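Long-range contact in fucose-specific lectin (Aleuria aurantia, PDB 6GKE), which binds L-fucose on glycans, with strongest preference for alpha-1,6-linked core fucose, through five sites set between the blades of a six-bladed beta-propeller: residues 228-238 against 249-260. The protein carries 1 engineered substitution. Numbering follows the deposited sequence.
Sequences YWQKGREELYE and GQIKDASRPTPS. With FUC (alpha-L-fucopyranose), chain G.
Glu235 reaches into the loop that follows strand 249-251, where Thr258 N donates to its OE2 at 3.0 Å, coming from above the carboxylate plane. A chain bent at chi2 (-67°) turns the carboxylate back among Lys252 CB, Pro257 and Thr258 CG2, and three waters surround it: one joins OE1 to Leu236 N and Ile251 O, a second, which accepts from Asp253 N, lies within hydrogen-bonding range of OE1 and Arg256 O, and a third lies between OE2 and Asp253 O. Further along the chain, Ser260 OG accepts from Arg233 N (2.9 Å), while a water spans Glu234 O and Ser260 N. Strands 236-238 and 249-251 pair antiparallel: Glu238 and Gly249 exchange two backbone bonds, and Ile251 N donates to Leu236 O (2.8 Å). On one side of this hairpin Gln250 lies alongside Tyr237, its CG over the ring face 3.9 Å from the centroid in a CH-pi contact; its extended chain carries NE2 to Tyr237 OH (2.9 Å), with the hydroxyl in the amide plane, and its OE1 takes Lys252 NZ. On the other side Ile251 CD1 packs on Leu236 CD2 (3.8 Å), Glu238 CB and the edge of the Tyr228 ring. Glu238 extends beyond them, gripping fucose O3 with OE1 (2.6 Å) and O4 with OE2; Arg226 NE and Trp298 NE1 also hydrogen-bond the sugar. Strand 249-251 is the outermost strand of its propeller blade, and the loop after it leads into the next blade, whose strands 275-282, 286-293 and 297-300 pack against Leu236, Ile251 and Pro259 through Val278, Phe280, Trp290 and Trp298.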
loop_
_atom_site.group_PDB
_atom_site.type_symbol
_atom_site.label_atom_id
_atom_site.label_comp_id
_atom_site.label_asym_id
_atom_site.label_seq_id
_atom_site.Cartn_x
_atom_site.Cartn_y
_atom_site.Cartn_z
ATOM N N TYR A 228 -3.507 -20.245 -12.689
ATOM C CA TYR A 228 -2.578 -19.131 -12.562
ATOM C C TYR A 228 -2.099 -19.034 -11.120
ATOM O O TYR A 228 -2.880 -19.212 -10.187
ATOM C CB TYR A 228 -3.237 -17.808 -12.961
ATOM C CG TYR A 228 -3.668 -17.823 -14.397
ATOM C CD1 TYR A 228 -2.735 -17.673 -15.408
ATOM C CD2 TYR A 228 -4.978 -18.090 -14.749
ATOM C CE1 TYR A 228 -3.095 -17.781 -16.741
ATOM C CE2 TYR A 228 -5.355 -18.197 -16.076
ATOM C CZ TYR A 228 -4.411 -18.054 -17.078
ATOM O OH TYR A 228 -4.779 -18.214 -18.386
ATOM N N TRP A 229 -0.825 -18.691 -10.942
ATOM C CA TRP A 229 -0.361 -18.331 -9.615
ATOM C C TRP A 229 0.727 -17.272 -9.709
ATOM O O TRP A 229 1.475 -17.192 -10.677
ATOM C CB TRP A 229 0.103 -19.541 -8.797
ATOM C CG TRP A 229 1.228 -20.347 -9.365
ATOM C CD1 TRP A 229 2.565 -20.204 -9.141
ATOM C CD2 TRP A 229 1.081 -21.506 -10.197
ATOM N NE1 TRP A 229 3.259 -21.185 -9.797
ATOM C CE2 TRP A 229 2.376 -22.000 -10.451
ATOM C CE3 TRP A 229 -0.019 -22.158 -10.761
ATOM C CZ2 TRP A 229 2.591 -23.136 -11.229
ATOM C CZ3 TRP A 229 0.195 -23.279 -11.530
ATOM C CH2 TRP A 229 1.486 -23.759 -11.763
ATOM N N GLN A 230 0.802 -16.456 -8.655
ATOM C CA GLN A 230 1.761 -15.377 -8.616
ATOM C C GLN A 230 2.016 -14.986 -7.166
ATOM O O GLN A 230 1.074 -14.737 -6.402
ATOM C CB GLN A 230 1.234 -14.168 -9.390
ATOM C CG GLN A 230 2.228 -13.025 -9.531
ATOM C CD GLN A 230 1.577 -11.846 -10.210
ATOM O OE1 GLN A 230 1.494 -11.788 -11.437
ATOM N NE2 GLN A 230 1.064 -10.926 -9.407
ATOM N N LYS A 231 3.301 -14.874 -6.824
ATOM C CA LYS A 231 3.731 -14.189 -5.622
ATOM C C LYS A 231 4.038 -12.741 -6.004
ATOM O O LYS A 231 4.639 -12.491 -7.049
ATOM C CB LYS A 231 4.972 -14.865 -5.036
ATOM C CG LYS A 231 5.593 -14.129 -3.862
ATOM C CD LYS A 231 6.690 -14.890 -3.173
ATOM C CE LYS A 231 7.370 -14.058 -2.111
ATOM N NZ LYS A 231 8.514 -14.779 -1.510
ATOM N N GLY A 232 3.655 -11.787 -5.153
ATOM C CA GLY A 232 3.879 -10.395 -5.479
ATOM C C GLY A 232 5.353 -10.132 -5.746
ATOM O O GLY A 232 6.222 -10.603 -5.010
ATOM N N ARG A 233 5.612 -9.371 -6.813
ATOM C CA ARG A 233 6.957 -9.020 -7.306
ATOM C C ARG A 233 7.721 -10.270 -7.768
ATOM O O ARG A 233 8.953 -10.282 -7.794
ATOM C CB ARG A 233 7.756 -8.198 -6.288
ATOM C CG ARG A 233 8.723 -7.243 -6.972
ATOM C CD ARG A 233 9.572 -6.460 -5.998
ATOM N NE ARG A 233 10.298 -5.379 -6.648
ATOM C CZ ARG A 233 11.474 -5.514 -7.258
ATOM N NH1 ARG A 233 12.041 -6.705 -7.346
ATOM N NH2 ARG A 233 12.077 -4.458 -7.778
ATOM N N GLU A 234 6.980 -11.300 -8.190
ATOM C CA GLU A 234 7.521 -12.420 -8.960
ATOM C C GLU A 234 6.663 -12.541 -10.221
ATOM O O GLU A 234 5.581 -11.968 -10.306
ATOM C CB GLU A 234 7.510 -13.724 -8.162
ATOM C CG GLU A 234 8.283 -13.652 -6.862
ATOM C CD GLU A 234 9.775 -13.420 -6.997
ATOM O OE1 GLU A 234 10.390 -13.060 -5.980
ATOM O OE2 GLU A 234 10.317 -13.615 -8.106
ATOM N N GLU A 235 7.130 -13.298 -11.211
ATOM C CA GLU A 235 6.373 -13.419 -12.451
ATOM C C GLU A 235 5.156 -14.329 -12.243
ATOM O O GLU A 235 5.149 -15.232 -11.404
ATOM C CB GLU A 235 7.235 -13.967 -13.589
ATOM C CG GLU A 235 8.490 -13.163 -13.894
ATOM C CD GLU A 235 8.323 -11.761 -14.457
ATOM O OE1 GLU A 235 7.172 -11.277 -14.583
ATOM O OE2 GLU A 235 9.367 -11.143 -14.764
ATOM N N LEU A 236 4.128 -14.065 -13.050
ATOM C CA LEU A 236 2.933 -14.882 -13.165
ATOM C C LEU A 236 3.280 -16.230 -13.810
ATOM O O LEU A 236 4.022 -16.274 -14.794
ATOM C CB LEU A 236 1.931 -14.113 -14.033
ATOM C CG LEU A 236 0.607 -14.811 -14.334
ATOM C CD1 LEU A 236 -0.181 -15.079 -13.063
ATOM C CD2 LEU A 236 -0.216 -13.978 -15.306
ATOM N N TYR A 237 2.699 -17.307 -13.269
ATOM C CA TYR A 237 2.791 -18.645 -13.834
ATOM C C TYR A 237 1.420 -19.100 -14.326
ATOM O O TYR A 237 0.391 -18.771 -13.718
ATOM C CB TYR A 237 3.274 -19.656 -12.794
ATOM C CG TYR A 237 4.734 -19.524 -12.461
ATOM C CD1 TYR A 237 5.168 -18.538 -11.589
ATOM C CD2 TYR A 237 5.687 -20.362 -13.016
ATOM C CE1 TYR A 237 6.509 -18.382 -11.279
ATOM C CE2 TYR A 237 7.033 -20.231 -12.705
ATOM C CZ TYR A 237 7.444 -19.237 -11.836
ATOM O OH TYR A 237 8.770 -19.095 -11.533
ATOM N N GLU A 238 1.441 -19.911 -15.386
ATOM C CA GLU A 238 0.253 -20.588 -15.882
ATOM C C GLU A 238 0.567 -22.068 -16.096
ATOM O O GLU A 238 1.572 -22.404 -16.735
ATOM C CB GLU A 238 -0.198 -20.005 -17.222
ATOM C CG GLU A 238 -1.463 -20.634 -17.784
ATOM C CD GLU A 238 -1.692 -20.292 -19.243
ATOM O OE1 GLU A 238 -0.907 -20.786 -20.080
ATOM O OE2 GLU A 238 -2.646 -19.539 -19.550
ATOM N N GLY A 249 4.553 -22.457 -17.150
ATOM C CA GLY A 249 5.409 -21.452 -17.742
ATOM C C GLY A 249 5.069 -20.071 -17.231
ATOM O O GLY A 249 3.938 -19.792 -16.847
ATOM N N GLN A 250 6.076 -19.197 -17.235
ATOM C CA GLN A 250 5.903 -17.815 -16.845
ATOM C C GLN A 250 5.249 -17.022 -17.980
ATOM O O GLN A 250 5.555 -17.218 -19.154
ATOM C CB GLN A 250 7.239 -17.175 -16.475
ATOM C CG GLN A 250 7.849 -17.737 -15.201
ATOM C CD GLN A 250 9.170 -17.090 -14.858
ATOM O OE1 GLN A 250 9.716 -16.297 -15.613
ATOM N NE2 GLN A 250 9.688 -17.405 -13.686
ATOM N N ILE A 251 4.351 -16.117 -17.588
ATOM C CA ILE A 251 3.796 -15.091 -18.443
ATOM C C ILE A 251 4.497 -13.798 -18.047
ATOM O O ILE A 251 4.316 -13.333 -16.928
ATOM C CB ILE A 251 2.273 -14.988 -18.259
ATOM C CG1 ILE A 251 1.575 -16.258 -18.749
ATOM C CG2 ILE A 251 1.725 -13.734 -18.932
ATOM C CD1 ILE A 251 0.145 -16.381 -18.288
ATOM N N LYS A 252 5.333 -13.271 -18.940
ATOM C CA LYS A 252 6.181 -12.165 -18.566
ATOM C C LYS A 252 6.543 -11.331 -19.793
ATOM O O LYS A 252 6.372 -11.751 -20.935
ATOM C CB LYS A 252 7.432 -12.666 -17.842
ATOM C CG LYS A 252 8.364 -13.541 -18.661
ATOM C CD LYS A 252 9.488 -14.071 -17.807
ATOM C CE LYS A 252 10.457 -14.968 -18.543
ATOM N NZ LYS A 252 11.495 -15.492 -17.624
ATOM N N ASP A 253 7.046 -10.136 -19.487
ATOM C CA ASP A 253 7.450 -9.121 -20.431
ATOM C C ASP A 253 8.868 -8.703 -20.043
ATOM O O ASP A 253 9.071 -8.188 -18.951
ATOM C CB ASP A 253 6.447 -7.966 -20.373
ATOM C CG ASP A 253 6.767 -6.751 -21.225
ATOM O OD1 ASP A 253 7.903 -6.659 -21.724
ATOM O OD2 ASP A 253 5.867 -5.899 -21.372
ATOM N N ALA A 254 9.837 -8.945 -20.930
ATOM C CA ALA A 254 11.245 -8.691 -20.624
ATOM C C ALA A 254 11.480 -7.209 -20.292
ATOM O O ALA A 254 12.403 -6.888 -19.538
ATOM C CB ALA A 254 12.107 -9.140 -21.776
ATOM N N SER A 255 10.651 -6.318 -20.849
ATOM C CA SER A 255 10.795 -4.868 -20.655
ATOM C C SER A 255 10.161 -4.410 -19.334
ATOM O O SER A 255 10.425 -3.293 -18.887
ATOM C CB SER A 255 10.208 -4.108 -21.816
ATOM O OG SER A 255 8.792 -4.055 -21.736
ATOM N N ARG A 256 9.316 -5.257 -18.735
ATOM C CA ARG A 256 8.605 -4.944 -17.495
ATOM C C ARG A 256 8.690 -6.140 -16.555
ATOM O O ARG A 256 7.689 -6.808 -16.289
ATOM C CB ARG A 256 7.153 -4.563 -17.793
ATOM C CG ARG A 256 7.023 -3.246 -18.542
ATOM C CD ARG A 256 5.585 -2.819 -18.738
ATOM N NE ARG A 256 4.891 -2.597 -17.479
ATOM C CZ ARG A 256 3.613 -2.259 -17.390
ATOM N NH1 ARG A 256 2.923 -2.026 -18.492
ATOM N NH2 ARG A 256 3.032 -2.165 -16.205
ATOM N N PRO A 257 9.891 -6.446 -16.016
ATOM C CA PRO A 257 10.043 -7.600 -15.137
ATOM C C PRO A 257 9.195 -7.459 -13.866
ATOM O O PRO A 257 9.010 -6.355 -13.348
ATOM C CB PRO A 257 11.540 -7.635 -14.802
ATOM C CG PRO A 257 12.018 -6.221 -15.069
ATOM C CD PRO A 257 11.149 -5.703 -16.197
ATOM N N THR A 258 8.694 -8.605 -13.404
ATOM C CA THR A 258 7.983 -8.771 -12.131
ATOM C C THR A 258 7.173 -7.521 -11.792
ATOM O O THR A 258 7.432 -6.856 -10.790
ATOM C CB THR A 258 8.963 -9.126 -11.005
ATOM O OG1 THR A 258 9.896 -8.064 -10.801
ATOM C CG2 THR A 258 9.732 -10.401 -11.279
ATOM N N PRO A 259 6.158 -7.172 -12.611
ATOM C CA PRO A 259 5.522 -5.860 -12.521
ATOM C C PRO A 259 4.589 -5.624 -11.323
ATOM O O PRO A 259 4.177 -4.489 -11.127
ATOM C CB PRO A 259 4.736 -5.764 -13.841
ATOM C CG PRO A 259 4.428 -7.198 -14.193
ATOM C CD PRO A 259 5.656 -7.962 -13.748
ATOM N N SER A 260 4.257 -6.669 -10.555
ATOM C CA SER A 260 3.395 -6.505 -9.388
ATOM C C SER A 260 4.205 -6.065 -8.165
ATOM O O SER A 260 5.404 -6.286 -8.079
ATOM C CB SER A 260 2.639 -7.767 -9.076
ATOM O OG SER A 260 3.512 -8.823 -8.689
HETATM C C1 FUC G . -2.491 -21.847 -24.709
HETATM C C2 FUC G . -1.548 -21.389 -23.606
HETATM C C3 FUC G . -1.660 -19.877 -23.407
HETATM C C4 FUC G . -3.123 -19.477 -23.179
HETATM C C5 FUC G . -3.952 -19.991 -24.344
HETATM C C6 FUC G . -5.438 -19.679 -24.236
HETATM O O1 FUC G . -2.034 -21.324 -25.960
HETATM O O2 FUC G . -0.207 -21.747 -23.960
HETATM O O3 FUC G . -0.806 -19.473 -22.337
HETATM O O4 FUC G . -3.662 -20.052 -21.979
HETATM O O5 FUC G . -3.825 -21.409 -24.443
HETATM O O HOH W 1 7.562 -4.062 -6.897
HETATM O O HOH W 2 4.470 -9.634 -11.098
HETATM O O HOH W 3 4.525 -11.728 -14.768
HETATM O O HOH W 4 6.925 -9.449 -16.740
HETATM O O HOH W 5 10.207 -10.304 -17.311
#